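Local structure of amine oxidase (Emericella nidulans, 3PGB) at residues W272-W277 against E285-F290; Y338-E343 against L445-F450; E251-L256 against A309-E314. The protein probably catalyses the oxidative deamination of primary amines as a copper amine oxidase, using a copper ion and a topaquinone cofactor built from one of its own tyrosines. All coordinates share one frame; numbering follows the deposited sequence.

Interaction 1: residues W272-W277 against E285-F290; sequences WKLLGW and ETTEEF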
ATOM      1  N   TRP A 272      46.426  10.065  20.384  1.00 25.86           N
ATOM      2  CA  TRP A 272      45.270  10.566  19.625  1.00 25.40           C
ATOM      3  C   TRP A 272      45.449  12.048  19.326  1.00 25.35           C
ATOM      4  O   TRP A 272      46.033  12.781  20.128  1.00 25.85           O
ATOM      5  CB  TRP A 272      43.955  10.367  20.385  1.00 25.22           C
ATOM      6  CG  TRP A 272      43.614   8.945  20.715  1.00 23.82           C
ATOM      7  CD1 TRP A 272      44.106   7.817  20.124  1.00 22.84           C
ATOM      8  CD2 TRP A 272      42.670   8.503  21.695  1.00 22.11           C
ATOM      9  NE1 TRP A 272      43.542   6.702  20.692  1.00 21.96           N
ATOM     10  CE2 TRP A 272      42.658   7.096  21.661  1.00 21.65           C
ATOM     11  CE3 TRP A 272      41.845   9.162  22.613  1.00 21.46           C
ATOM     12  CZ2 TRP A 272      41.847   6.334  22.505  1.00 21.81           C
ATOM     13  CZ3 TRP A 272      41.039   8.401  23.452  1.00 21.12           C
ATOM     14  CH2 TRP A 272      41.049   7.005  23.393  1.00 21.14           C
ATOM     15  N   LYS A 273      44.931  12.483  18.181  1.00 25.23           N
ATOM     16  CA  LYS A 273      45.120  13.851  17.697  1.00 24.99           C
ATOM     17  C   LYS A 273      43.788  14.529  17.370  1.00 24.77           C
ATOM     18  O   LYS A 273      42.825  13.875  16.967  1.00 24.80           O
ATOM     19  CB  LYS A 273      46.025  13.847  16.462  1.00 25.02           C
ATOM     20  N   LEU A 274      43.750  15.844  17.560  1.00 24.59           N
ATOM     21  CA  LEU A 274      42.561  16.650  17.311  1.00 24.29           C
ATOM     22  C   LEU A 274      42.705  17.221  15.911  1.00 24.10           C
ATOM     23  O   LEU A 274      43.469  18.162  15.695  1.00 24.19           O
ATOM     24  CB  LEU A 274      42.452  17.766  18.364  1.00 24.22           C
ATOM     25  CG  LEU A 274      41.196  18.653  18.367  1.00 24.28           C
ATOM     26  CD1 LEU A 274      40.971  19.256  19.745  1.00 23.82           C
ATOM     27  CD2 LEU A 274      41.255  19.752  17.306  1.00 23.64           C
ATOM     28  N   LEU A 275      41.990  16.636  14.954  1.00 23.80           N
ATOM     29  CA  LEU A 275      42.181  16.983  13.545  1.00 23.47           C
ATOM     30  C   LEU A 275      41.500  18.295  13.157  1.00 23.20           C
ATOM     31  O   LEU A 275      41.885  18.924  12.166  1.00 23.12           O
ATOM     32  CB  LEU A 275      41.705  15.847  12.635  1.00 23.45           C
ATOM     33  CG  LEU A 275      42.504  14.538  12.708  1.00 23.57           C
ATOM     34  CD1 LEU A 275      41.951  13.534  11.715  1.00 23.24           C
ATOM     35  CD2 LEU A 275      43.991  14.760  12.447  1.00 23.83           C
ATOM     36  N   GLY A 276      40.497  18.709  13.927  1.00 22.81           N
ATOM     37  CA  GLY A 276      39.847  19.993  13.681  1.00 22.58           C
ATOM     38  C   GLY A 276      38.476  20.180  14.307  1.00 22.14           C
ATOM     39  O   GLY A 276      37.954  19.283  14.967  1.00 21.95           O
ATOM     40  N   TRP A 277      37.923  21.374  14.095  1.00 21.62           N
ATOM     41  CA  TRP A 277      36.582  21.749  14.527  1.00 21.18           C
ATOM     42  C   TRP A 277      35.803  22.249  13.314  1.00 20.90           C
ATOM     43  O   TRP A 277      36.403  22.709  12.348  1.00 20.95           O
ATOM     44  CB  TRP A 277      36.646  22.897  15.534  1.00 21.06           C
ATOM     45  CG  TRP A 277      37.246  22.577  16.864  1.00 20.58           C
ATOM     46  CD1 TRP A 277      38.559  22.688  17.217  1.00 20.43           C
ATOM     47  CD2 TRP A 277      36.551  22.144  18.037  1.00 19.59           C
ATOM     48  NE1 TRP A 277      38.729  22.332  18.532  1.00 20.35           N
ATOM     49  CE2 TRP A 277      37.512  21.990  19.059  1.00 20.10           C
ATOM     50  CE3 TRP A 277      35.213  21.854  18.320  1.00 19.15           C
ATOM     51  CZ2 TRP A 277      37.176  21.562  20.346  1.00 19.71           C
ATOM     52  CZ3 TRP A 277      34.879  21.428  19.598  1.00 19.36           C
ATOM     53  CH2 TRP A 277      35.858  21.286  20.593  1.00 20.02           C
ATOM     54  N   GLU A 285      41.600  24.100  11.989  1.00 27.36           N
ATOM     55  CA  GLU A 285      42.513  22.975  12.236  1.00 28.06           C
ATOM     56  C   GLU A 285      42.848  22.749  13.726  1.00 28.23           C
ATOM     57  O   GLU A 285      43.089  21.611  14.136  1.00 28.39           O
ATOM     58  CB  GLU A 285      43.806  23.131  11.420  1.00 28.34           C
ATOM     59  CG  GLU A 285      44.651  21.849  11.344  1.00 29.91           C
ATOM     60  CD  GLU A 285      45.935  21.996  10.520  1.00 32.10           C
ATOM     61  OE1 GLU A 285      46.309  23.138  10.156  1.00 32.80           O
ATOM     62  OE2 GLU A 285      46.577  20.952  10.243  1.00 33.34           O
ATOM     63  N   THR A 286      42.860  23.808  14.533  1.00 28.36           N
ATOM     64  CA  THR A 286      43.222  23.686  15.949  1.00 28.63           C
ATOM     65  C   THR A 286      42.229  24.400  16.862  1.00 29.02           C
ATOM     66  O   THR A 286      41.461  25.258  16.413  1.00 29.08           O
ATOM     67  CB  THR A 286      44.633  24.257  16.228  1.00 28.64           C
ATOM     68  OG1 THR A 286      44.598  25.689  16.185  1.00 28.51           O
ATOM     69  CG2 THR A 286      45.647  23.742  15.212  1.00 28.58           C
ATOM     70  N   THR A 287      42.260  24.045  18.144  1.00 29.38           N
ATOM     71  CA  THR A 287      41.409  24.677  19.149  1.00 29.95           C
ATOM     72  C   THR A 287      41.767  26.160  19.337  1.00 30.55           C
ATOM     73  O   THR A 287      40.876  27.000  19.485  1.00 30.67           O
ATOM     74  CB  THR A 287      41.497  23.936  20.511  1.00 29.94           C
ATOM     75  OG1 THR A 287      41.046  22.587  20.356  1.00 29.84           O
ATOM     76  CG2 THR A 287      40.643  24.621  21.572  1.00 29.75           C
ATOM     77  N   GLU A 288      43.063  26.474  19.325  1.00 31.16           N
ATOM     78  CA  GLU A 288      43.532  27.861  19.437  1.00 31.57           C
ATOM     79  C   GLU A 288      42.895  28.720  18.346  1.00 31.34           C
ATOM     80  O   GLU A 288      42.394  29.807  18.618  1.00 31.39           O
ATOM     81  CB  GLU A 288      45.065  27.926  19.334  1.00 31.91           C
ATOM     82  CG  GLU A 288      45.684  29.312  19.620  1.00 33.60           C
ATOM     83  CD  GLU A 288      46.816  29.689  18.640  1.00 35.91           C
ATOM     84  OE1 GLU A 288      48.003  29.717  19.057  1.00 36.21           O
ATOM     85  OE2 GLU A 288      46.511  29.956  17.450  1.00 37.23           O
ATOM     86  N   GLU A 289      42.913  28.217  17.114  1.00 31.25           N
ATOM     87  CA  GLU A 289      42.328  28.924  15.968  1.00 31.27           C
ATOM     88  C   GLU A 289      40.820  29.151  16.102  1.00 30.89           C
ATOM     89  O   GLU A 289      40.317  30.208  15.722  1.00 30.84           O
ATOM     90  CB  GLU A 289      42.614  28.165  14.671  1.00 31.56           C
ATOM     91  CG  GLU A 289      44.069  28.208  14.232  1.00 32.50           C
ATOM     92  CD  GLU A 289      44.330  27.368  12.993  1.00 33.93           C
ATOM     93  OE1 GLU A 289      44.976  27.884  12.053  1.00 36.00           O
ATOM     94  OE2 GLU A 289      43.884  26.202  12.950  1.00 33.69           O
ATOM     95  N   PHE A 290      40.107  28.161  16.633  1.00 30.58           N
ATOM     96  CA  PHE A 290      38.671  28.292  16.888  1.00 30.22           C
ATOM     97  C   PHE A 290      38.391  29.290  18.006  1.00 30.01           C
ATOM     98  O   PHE A 290      37.516  30.144  17.874  1.00 29.99           O
ATOM     99  CB  PHE A 290      38.053  26.937  17.245  1.00 30.17           C
ATOM    100  CG  PHE A 290      36.592  27.013  17.598  1.00 29.67           C
ATOM    101  CD1 PHE A 290      36.152  26.689  18.874  1.00 28.92           C
ATOM    102  CD2 PHE A 290      35.656  27.421  16.653  1.00 29.51           C
ATOM    103  CE1 PHE A 290      34.811  26.762  19.201  1.00 28.81           C
ATOM    104  CE2 PHE A 290      34.308  27.498  16.973  1.00 28.99           C
ATOM    105  CZ  PHE A 290      33.886  27.166  18.250  1.00 29.02           C
TER
HETATM  106  O   HOH W   1      45.073  20.101  15.085  1.00 27.74           O

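Interaction 2: residues Y338-E343 against L445-F450; sequences YSVDAE and LCLFEF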
ATOM      1  N   TYR A 338      -7.061 -19.887  15.628  1.00 14.77           N
ATOM      2  CA  TYR A 338      -5.796 -20.474  15.200  1.00 14.29           C
ATOM      3  C   TYR A 338      -5.281 -21.428  16.277  1.00 14.15           C
ATOM      4  O   TYR A 338      -5.907 -21.585  17.332  1.00 13.74           O
ATOM      5  CB  TYR A 338      -4.774 -19.381  14.877  1.00 14.11           C
ATOM      6  CG  TYR A 338      -4.580 -18.344  15.954  1.00 13.30           C
ATOM      7  CD1 TYR A 338      -5.396 -17.220  16.019  1.00 13.06           C
ATOM      8  CD2 TYR A 338      -3.560 -18.469  16.892  1.00 13.08           C
ATOM      9  CE1 TYR A 338      -5.205 -16.252  16.999  1.00 13.48           C
ATOM     10  CE2 TYR A 338      -3.367 -17.511  17.880  1.00 13.33           C
ATOM     11  CZ  TYR A 338      -4.193 -16.409  17.925  1.00 13.52           C
ATOM     12  OH  TYR A 338      -4.007 -15.461  18.892  1.00 14.97           O
ATOM     13  N   SER A 339      -4.157 -22.078  15.995  1.00 14.22           N
ATOM     14  CA  SER A 339      -3.592 -23.077  16.895  1.00 14.26           C
ATOM     15  C   SER A 339      -2.122 -22.797  17.143  1.00 14.43           C
ATOM     16  O   SER A 339      -1.414 -22.350  16.253  1.00 14.52           O
ATOM     17  CB  SER A 339      -3.770 -24.461  16.285  1.00 14.25           C
ATOM     18  OG  SER A 339      -5.105 -24.629  15.828  1.00 13.91           O
ATOM     19  N   VAL A 340      -1.669 -23.069  18.359  1.00 14.96           N
ATOM     20  CA  VAL A 340      -0.308 -22.755  18.770  1.00 15.10           C
ATOM     21  C   VAL A 340       0.296 -23.871  19.619  1.00 15.55           C
ATOM     22  O   VAL A 340      -0.383 -24.451  20.475  1.00 15.70           O
ATOM     23  CB  VAL A 340      -0.272 -21.457  19.595  1.00 15.14           C
ATOM     24  CG1 VAL A 340       1.079 -21.291  20.286  1.00 15.78           C
ATOM     25  CG2 VAL A 340      -0.577 -20.252  18.716  1.00 15.12           C
ATOM     26  N   ASP A 341       1.565 -24.176  19.351  1.00 15.85           N
ATOM     27  CA  ASP A 341       2.406 -24.940  20.259  1.00 16.06           C
ATOM     28  C   ASP A 341       3.309 -23.917  20.940  1.00 16.34           C
ATOM     29  O   ASP A 341       4.226 -23.375  20.327  1.00 15.96           O
ATOM     30  CB  ASP A 341       3.229 -25.981  19.489  1.00 16.09           C
ATOM     31  CG  ASP A 341       4.021 -26.919  20.401  1.00 16.42           C
ATOM     32  OD1 ASP A 341       4.319 -26.546  21.566  1.00 15.74           O
ATOM     33  OD2 ASP A 341       4.373 -28.032  19.931  1.00 16.21           O
ATOM     34  N   ALA A 342       3.024 -23.638  22.205  1.00 16.85           N
ATOM     35  CA  ALA A 342       3.771 -22.633  22.956  1.00 17.42           C
ATOM     36  C   ALA A 342       5.215 -23.065  23.227  1.00 17.75           C
ATOM     37  O   ALA A 342       6.119 -22.234  23.237  1.00 17.94           O
ATOM     38  CB  ALA A 342       3.059 -22.316  24.266  1.00 17.42           C
ATOM     39  N   GLU A 343       5.422 -24.362  23.451  1.00 18.21           N
ATOM     40  CA  GLU A 343       6.751 -24.890  23.760  1.00 18.37           C
ATOM     41  C   GLU A 343       7.624 -24.930  22.507  1.00 18.39           C
ATOM     42  O   GLU A 343       8.811 -24.611  22.565  1.00 18.46           O
ATOM     43  CB  GLU A 343       6.651 -26.279  24.404  1.00 18.30           C
ATOM     44  N   LEU A 445       5.883 -10.462  21.201  1.00 19.21           N
ATOM     45  CA  LEU A 445       5.258 -10.865  19.938  1.00 18.89           C
ATOM     46  C   LEU A 445       3.749 -10.838  20.132  1.00 18.47           C
ATOM     47  O   LEU A 445       3.261 -11.089  21.236  1.00 18.56           O
ATOM     48  CB  LEU A 445       5.671 -12.275  19.521  1.00 18.76           C
ATOM     49  CG  LEU A 445       7.115 -12.515  19.087  1.00 19.41           C
ATOM     50  CD1 LEU A 445       7.347 -14.001  18.822  1.00 19.19           C
ATOM     51  CD2 LEU A 445       7.474 -11.685  17.855  1.00 19.90           C
ATOM     52  N   CYS A 446       3.010 -10.537  19.072  1.00 17.69           N
ATOM     53  CA  CYS A 446       1.566 -10.704  19.114  1.00 17.20           C
ATOM     54  C   CYS A 446       1.056 -11.434  17.877  1.00 16.70           C
ATOM     55  O   CYS A 446       1.675 -11.400  16.805  1.00 16.72           O
ATOM     56  CB  CYS A 446       0.855  -9.361  19.324  1.00 17.28           C
ATOM     57  SG  CYS A 446       0.802  -8.261  17.916  1.00 17.21           S
ATOM     58  N   LEU A 447      -0.062 -12.125  18.061  1.00 15.91           N
ATOM     59  CA  LEU A 447      -0.689 -12.913  17.018  1.00 15.36           C
ATOM     60  C   LEU A 447      -2.156 -12.550  17.042  1.00 14.83           C
ATOM     61  O   LEU A 447      -2.756 -12.508  18.114  1.00 14.73           O
ATOM     62  CB  LEU A 447      -0.530 -14.409  17.307  1.00 15.44           C
ATOM     63  CG  LEU A 447       0.873 -15.018  17.250  1.00 15.60           C
ATOM     64  CD1 LEU A 447       0.856 -16.448  17.759  1.00 14.86           C
ATOM     65  CD2 LEU A 447       1.422 -14.959  15.825  1.00 15.93           C
ATOM     66  N   PHE A 448      -2.745 -12.291  15.881  1.00 14.26           N
ATOM     67  CA  PHE A 448      -4.163 -11.987  15.839  1.00 14.11           C
ATOM     68  C   PHE A 448      -4.776 -12.075  14.455  1.00 13.99           C
ATOM     69  O   PHE A 448      -4.129 -11.788  13.445  1.00 13.78           O
ATOM     70  CB  PHE A 448      -4.430 -10.588  16.411  1.00 14.22           C
ATOM     71  CG  PHE A 448      -3.725  -9.485  15.677  1.00 14.34           C
ATOM     72  CD1 PHE A 448      -2.417  -9.151  15.989  1.00 14.50           C
ATOM     73  CD2 PHE A 448      -4.373  -8.777  14.672  1.00 14.35           C
ATOM     74  CE1 PHE A 448      -1.765  -8.130  15.316  1.00 14.31           C
ATOM     75  CE2 PHE A 448      -3.724  -7.758  13.995  1.00 14.49           C
ATOM     76  CZ  PHE A 448      -2.420  -7.434  14.318  1.00 14.20           C
ATOM     77  N   GLU A 449      -6.046 -12.465  14.435  1.00 13.95           N
ATOM     78  CA  GLU A 449      -6.885 -12.283  13.262  1.00 14.00           C
ATOM     79  C   GLU A 449      -7.385 -10.838  13.205  1.00 14.04           C
ATOM     80  O   GLU A 449      -7.505 -10.164  14.230  1.00 13.97           O
ATOM     81  CB  GLU A 449      -8.078 -13.231  13.296  1.00 13.94           C
ATOM     82  CG  GLU A 449      -7.759 -14.647  12.901  1.00 13.93           C
ATOM     83  CD  GLU A 449      -9.013 -15.411  12.542  1.00 14.11           C
ATOM     84  OE1 GLU A 449      -9.985 -15.325  13.318  1.00 14.73           O
ATOM     85  OE2 GLU A 449      -9.041 -16.074  11.484  1.00 12.59           O
ATOM     86  N   PHE A 450      -7.679 -10.369  12.001  1.00 14.20           N
ATOM     87  CA  PHE A 450      -8.192  -9.020  11.821  1.00 14.58           C
ATOM     88  C   PHE A 450      -9.108  -8.997  10.616  1.00 14.73           C
ATOM     89  O   PHE A 450      -8.721  -9.425   9.534  1.00 14.95           O
ATOM     90  CB  PHE A 450      -7.035  -8.029  11.640  1.00 14.56           C
ATOM     91  CG  PHE A 450      -7.437  -6.593  11.786  1.00 14.20           C
ATOM     92  CD1 PHE A 450      -7.374  -5.963  13.023  1.00 13.74           C
ATOM     93  CD2 PHE A 450      -7.882  -5.868  10.688  1.00 14.14           C
ATOM     94  CE1 PHE A 450      -7.750  -4.635  13.162  1.00 13.60           C
ATOM     95  CE2 PHE A 450      -8.260  -4.535  10.820  1.00 13.19           C
ATOM     96  CZ  PHE A 450      -8.191  -3.919  12.054  1.00 13.12           C
TER

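Interaction 3: residues E251-L256 against A309-E314; sequences ETLLPL and AWAHTE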
ATOM      1  N   GLU A 251      16.426  13.766  22.709  1.00 20.77           N
ATOM      2  CA  GLU A 251      17.757  14.327  22.455  1.00 20.10           C
ATOM      3  C   GLU A 251      18.120  14.376  20.975  1.00 19.40           C
ATOM      4  O   GLU A 251      18.753  15.335  20.524  1.00 18.94           O
ATOM      5  CB  GLU A 251      18.840  13.563  23.215  1.00 20.31           C
ATOM      6  CG  GLU A 251      20.240  14.178  23.035  1.00 20.58           C
ATOM      7  CD  GLU A 251      21.284  13.577  23.956  1.00 21.07           C
ATOM      8  OE1 GLU A 251      22.407  13.323  23.472  1.00 21.22           O
ATOM      9  OE2 GLU A 251      20.986  13.352  25.151  1.00 21.13           O
ATOM     10  N   THR A 252      17.715  13.358  20.217  1.00 18.64           N
ATOM     11  CA  THR A 252      18.017  13.318  18.786  1.00 18.03           C
ATOM     12  C   THR A 252      17.349  14.461  17.996  1.00 17.51           C
ATOM     13  O   THR A 252      17.654  14.644  16.826  1.00 17.55           O
ATOM     14  CB  THR A 252      17.660  11.947  18.140  1.00 18.19           C
ATOM     15  OG1 THR A 252      16.237  11.796  18.041  1.00 18.18           O
ATOM     16  CG2 THR A 252      18.251  10.791  18.941  1.00 17.82           C
ATOM     17  N   LEU A 253      16.448  15.213  18.631  1.00 17.03           N
ATOM     18  CA  LEU A 253      15.919  16.470  18.077  1.00 16.72           C
ATOM     19  C   LEU A 253      16.662  17.731  18.538  1.00 16.57           C
ATOM     20  O   LEU A 253      16.208  18.833  18.251  1.00 16.62           O
ATOM     21  CB  LEU A 253      14.443  16.641  18.450  1.00 16.50           C
ATOM     22  CG  LEU A 253      13.463  15.577  17.954  1.00 16.18           C
ATOM     23  CD1 LEU A 253      12.043  15.982  18.326  1.00 14.47           C
ATOM     24  CD2 LEU A 253      13.599  15.352  16.453  1.00 15.05           C
ATOM     25  N   LEU A 254      17.792  17.582  19.229  1.00 16.41           N
ATOM     26  CA  LEU A 254      18.470  18.718  19.865  1.00 16.32           C
ATOM     27  C   LEU A 254      19.957  18.892  19.487  1.00 16.21           C
ATOM     28  O   LEU A 254      20.792  19.106  20.361  1.00 16.19           O
ATOM     29  CB  LEU A 254      18.343  18.583  21.392  1.00 16.33           C
ATOM     30  CG  LEU A 254      16.929  18.373  21.941  1.00 16.26           C
ATOM     31  CD1 LEU A 254      16.970  18.162  23.448  1.00 15.00           C
ATOM     32  CD2 LEU A 254      16.006  19.547  21.568  1.00 14.80           C
ATOM     33  N   PRO A 255      20.291  18.831  18.186  1.00 16.28           N
ATOM     34  CA  PRO A 255      21.682  19.080  17.786  1.00 16.39           C
ATOM     35  C   PRO A 255      22.096  20.529  18.045  1.00 16.67           C
ATOM     36  O   PRO A 255      21.235  21.413  18.065  1.00 16.57           O
ATOM     37  CB  PRO A 255      21.669  18.790  16.285  1.00 16.42           C
ATOM     38  CG  PRO A 255      20.264  19.041  15.859  1.00 16.35           C
ATOM     39  CD  PRO A 255      19.410  18.638  17.020  1.00 16.30           C
ATOM     40  N   LEU A 256      23.393  20.770  18.245  1.00 16.97           N
ATOM     41  CA  LEU A 256      23.880  22.120  18.590  1.00 17.21           C
ATOM     42  C   LEU A 256      24.840  22.746  17.570  1.00 17.58           C
ATOM     43  O   LEU A 256      24.996  23.966  17.546  1.00 17.92           O
ATOM     44  CB  LEU A 256      24.510  22.125  19.981  1.00 17.08           C
ATOM     45  CG  LEU A 256      23.578  21.812  21.155  1.00 16.85           C
ATOM     46  CD1 LEU A 256      24.327  22.009  22.471  1.00 15.80           C
ATOM     47  CD2 LEU A 256      22.316  22.676  21.118  1.00 16.50           C
ATOM     48  N   ALA A 309       7.690  21.200  24.722  1.00 19.83           N
ATOM     49  CA  ALA A 309       6.510  20.412  24.324  1.00 19.63           C
ATOM     50  C   ALA A 309       6.548  19.961  22.857  1.00 19.32           C
ATOM     51  O   ALA A 309       6.121  18.849  22.534  1.00 19.25           O
ATOM     52  CB  ALA A 309       5.230  21.203  24.595  1.00 19.57           C
ATOM     53  N   TRP A 310       7.063  20.835  21.992  1.00 19.03           N
ATOM     54  CA  TRP A 310       7.218  20.559  20.559  1.00 18.63           C
ATOM     55  C   TRP A 310       7.948  19.247  20.259  1.00 18.31           C
ATOM     56  O   TRP A 310       7.658  18.602  19.252  1.00 18.11           O
ATOM     57  CB  TRP A 310       7.957  21.718  19.872  1.00 18.53           C
ATOM     58  CG  TRP A 310       9.414  21.852  20.261  1.00 18.59           C
ATOM     59  CD1 TRP A 310       9.924  22.556  21.315  1.00 18.98           C
ATOM     60  CD2 TRP A 310      10.542  21.268  19.591  1.00 18.81           C
ATOM     61  NE1 TRP A 310      11.300  22.452  21.341  1.00 18.58           N
ATOM     62  CE2 TRP A 310      11.702  21.667  20.295  1.00 18.66           C
ATOM     63  CE3 TRP A 310      10.684  20.455  18.462  1.00 18.49           C
ATOM     64  CZ2 TRP A 310      12.981  21.273  19.909  1.00 18.57           C
ATOM     65  CZ3 TRP A 310      11.961  20.066  18.079  1.00 18.42           C
ATOM     66  CH2 TRP A 310      13.090  20.477  18.803  1.00 18.55           C
ATOM     67  N   ALA A 311       8.893  18.872  21.124  1.00 18.03           N
ATOM     68  CA  ALA A 311       9.674  17.637  20.958  1.00 17.89           C
ATOM     69  C   ALA A 311       9.154  16.453  21.782  1.00 17.82           C
ATOM     70  O   ALA A 311       9.766  15.385  21.785  1.00 17.51           O
ATOM     71  CB  ALA A 311      11.138  17.898  21.301  1.00 17.80           C
ATOM     72  N   HIS A 312       8.030  16.636  22.471  1.00 18.03           N
ATOM     73  CA  HIS A 312       7.482  15.599  23.341  1.00 18.22           C
ATOM     74  C   HIS A 312       6.237  14.968  22.727  1.00 18.55           C
ATOM     75  O   HIS A 312       5.554  15.589  21.925  1.00 18.44           O
ATOM     76  CB  HIS A 312       7.160  16.186  24.712  1.00 18.18           C
ATOM     77  CG  HIS A 312       8.361  16.694  25.445  1.00 18.49           C
ATOM     78  ND1 HIS A 312       8.267  17.460  26.587  1.00 18.85           N
ATOM     79  CD2 HIS A 312       9.684  16.549  25.198  1.00 18.34           C
ATOM     80  CE1 HIS A 312       9.480  17.756  27.014  1.00 18.61           C
ATOM     81  NE2 HIS A 312      10.357  17.216  26.189  1.00 17.98           N
ATOM     82  N   THR A 313       5.938  13.738  23.132  1.00 19.18           N
ATOM     83  CA  THR A 313       4.900  12.926  22.487  1.00 19.64           C
ATOM     84  C   THR A 313       3.520  13.033  23.135  1.00 20.03           C
ATOM     85  O   THR A 313       2.535  12.555  22.567  1.00 20.34           O
ATOM     86  CB  THR A 313       5.313  11.454  22.477  1.00 19.61           C
ATOM     87  OG1 THR A 313       5.576  11.029  23.820  1.00 19.38           O
ATOM     88  CG2 THR A 313       6.564  11.269  21.631  1.00 19.63           C
ATOM     89  N   GLU A 314       3.465  13.634  24.323  1.00 20.45           N
ATOM     90  CA  GLU A 314       2.212  13.936  25.035  1.00 20.87           C
ATOM     91  C   GLU A 314       1.156  14.602  24.144  1.00 20.48           C
ATOM     92  O   GLU A 314       1.483  15.255  23.148  1.00 20.41           O
ATOM     93  CB  GLU A 314       2.507  14.870  26.228  1.00 21.32           C
ATOM     94  CG  GLU A 314       3.132  16.239  25.816  1.00 23.25           C
ATOM     95  CD  GLU A 314       3.559  17.138  26.997  1.00 25.88           C
ATOM     96  OE1 GLU A 314       3.693  18.369  26.771  1.00 26.93           O
ATOM     97  OE2 GLU A 314       3.769  16.630  28.130  1.00 26.03           O
TER

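Interaction 1: residues W272-W277 against E285-F290
The indole of Trp277 reaches Thr287 through a hydrogen bond that ties the fourth strand of a five-stranded antiparallel sheet, 273-279, to the first turn of helix 287-294. Trp277 NE1 donates to Thr287 OG1 over 3.0 Å, nearly straight at 165°, with the hydroxyl lying in the ring plane at the indole edge. Two torsions bring donor and acceptor together: Trp277 CG stands anti to its carbonyl carbon (chi1 -68°), and Thr287 OG1 is likewise anti to its own. Leu274 CD1 comes within 3.4 Å of the same Thr287 OG1, the two side chains crossing at about a right angle. Farther along the helix, Phe290 lies almost parallel to the indole, its plane inclined by 15° to the five-membered ring, but the rings are slid so far apart that they barely overlap; Trp277 CD1 comes to 4.3 Å from Phe290 CB.

Beside this side-chain contact, a water donates to both Leu274 O and Glu285 O and so bridges two carbonyl oxygens that approach each other across the contact. The strand is shaped here by a classic beta bulge, in which Leu275 and Gly276 both face Lys261 of strand 255-263. Helix 186-198 adds Ile195, which touches both Leu274 and Trp277. On the helix side, Thr286 is the N-cap, and its side chain forms a capping box with Glu289: Glu289 N donates to Thr286 OG1 over 3.2 Å, while the return bond from Thr286 N to Glu289 OE2 is weak.

Interaction 2: residues Y338-E343 against L445-F450
Tyr338 and Val340 lean on Leu447 where the short strand 339-341 passes over strand 437-451 in the copper amine oxidase enzyme domain, the large beta sandwich that forms the catalytic domain in this family. The contact is made largely by side chains; the nearest pair of CA atoms, those of Tyr338 and Glu449, is 8.5 Å apart.

The apolar part centres on Leu447. Leu447 CB lies 4.2 Å from Tyr338 CZ, and Leu447 CD1 meets Val340 CG2 at the same distance, the two aliphatic side chains meeting at a slant. Val340 CG2 also sits in the plane of the Tyr338 ring, at its edge. Phe473 of strand 464-479 extends this buried cluster, packing edge-to-face with Tyr338 and touching Leu447.

Among the polar groups, Tyr338 OH is hydrogen-bonded to Ser426 OG of strand 426-434, and Tyr338 O accepts a bond from Gln322 of the second subunit, which places the contact beside the dimer interface. Glu449 forms a salt bridge with Arg337, next to Tyr338 in the chain. With chi1 at 52°, the Tyr338 ring projects between its backbone N and carbonyl carbon, and Tyr338 OH stands 3.3 Å from Leu447 O.

Interaction 3: residues E251-L256 against A309-E314
Two short 3-10 turns, 251-253 and 309-311, meet in a buried apolar contact in which the side chain of Leu253 lies about 11 Å from the copper ion. Leu253 points at the opposite turn, and Leu253 CD1 comes within 3.7 Å of Ala311 CB. Its backbone also takes part: Leu253 O lies 3.6 Å from Trp310 CH2, near the ring plane at the indole edge, and Leu253 CB packs against the same ring carbon. Leu254 approaches the six-membered ring obliquely, with Leu254 CD2 3.9 Å from Trp310 CZ2.

Each turn is closed by a backbone bond of the 3-10 type, Leu254 N to Glu251 O and His312 N to Ala309 O. The first turn leads through Leu254 into strand 255-263, the middle strand of the five-stranded antiparallel sheet, whereas the second belongs to the long connection between helix 287-294 and strand 329-331.

Trp310 takes a chi1 of 69°, which sets CG between the backbone N and the carbonyl carbon and folds the indole back over its own turn; Ala311 CB consequently rests 3.7 Å above the plane of the Trp310 ring, over its centre. Trp310 NE1 is hydrogen-bonded to Val306 O, which helps to set the ring's rotation, and His524 stacks on the indole. Tyr507 bridges the two turns: it touches Leu253, and its OH is hydrogen-bonded to Ala311 O.

Interactions 1 and 3 belong to one region of the chain: strands 255-263 and 273-279 are consecutive and adjacent in the same five-stranded antiparallel sheet, and interaction 1 is nested inside the loop that interaction 3 closes. Their centres lie 30 Å apart, with nearest atoms about 9 Å from each other. Interaction 2 comes later in sequence, within the enzyme domain, 58 Å from interaction 1 between centres and on the opposite side of the chain's centre; from interaction 3 it is 37 Å. The sheet and the turn leading into it thus span from helix 287-294 at the periphery toward the copper site, while segments of interactions 2 and 3 both touch the second subunit.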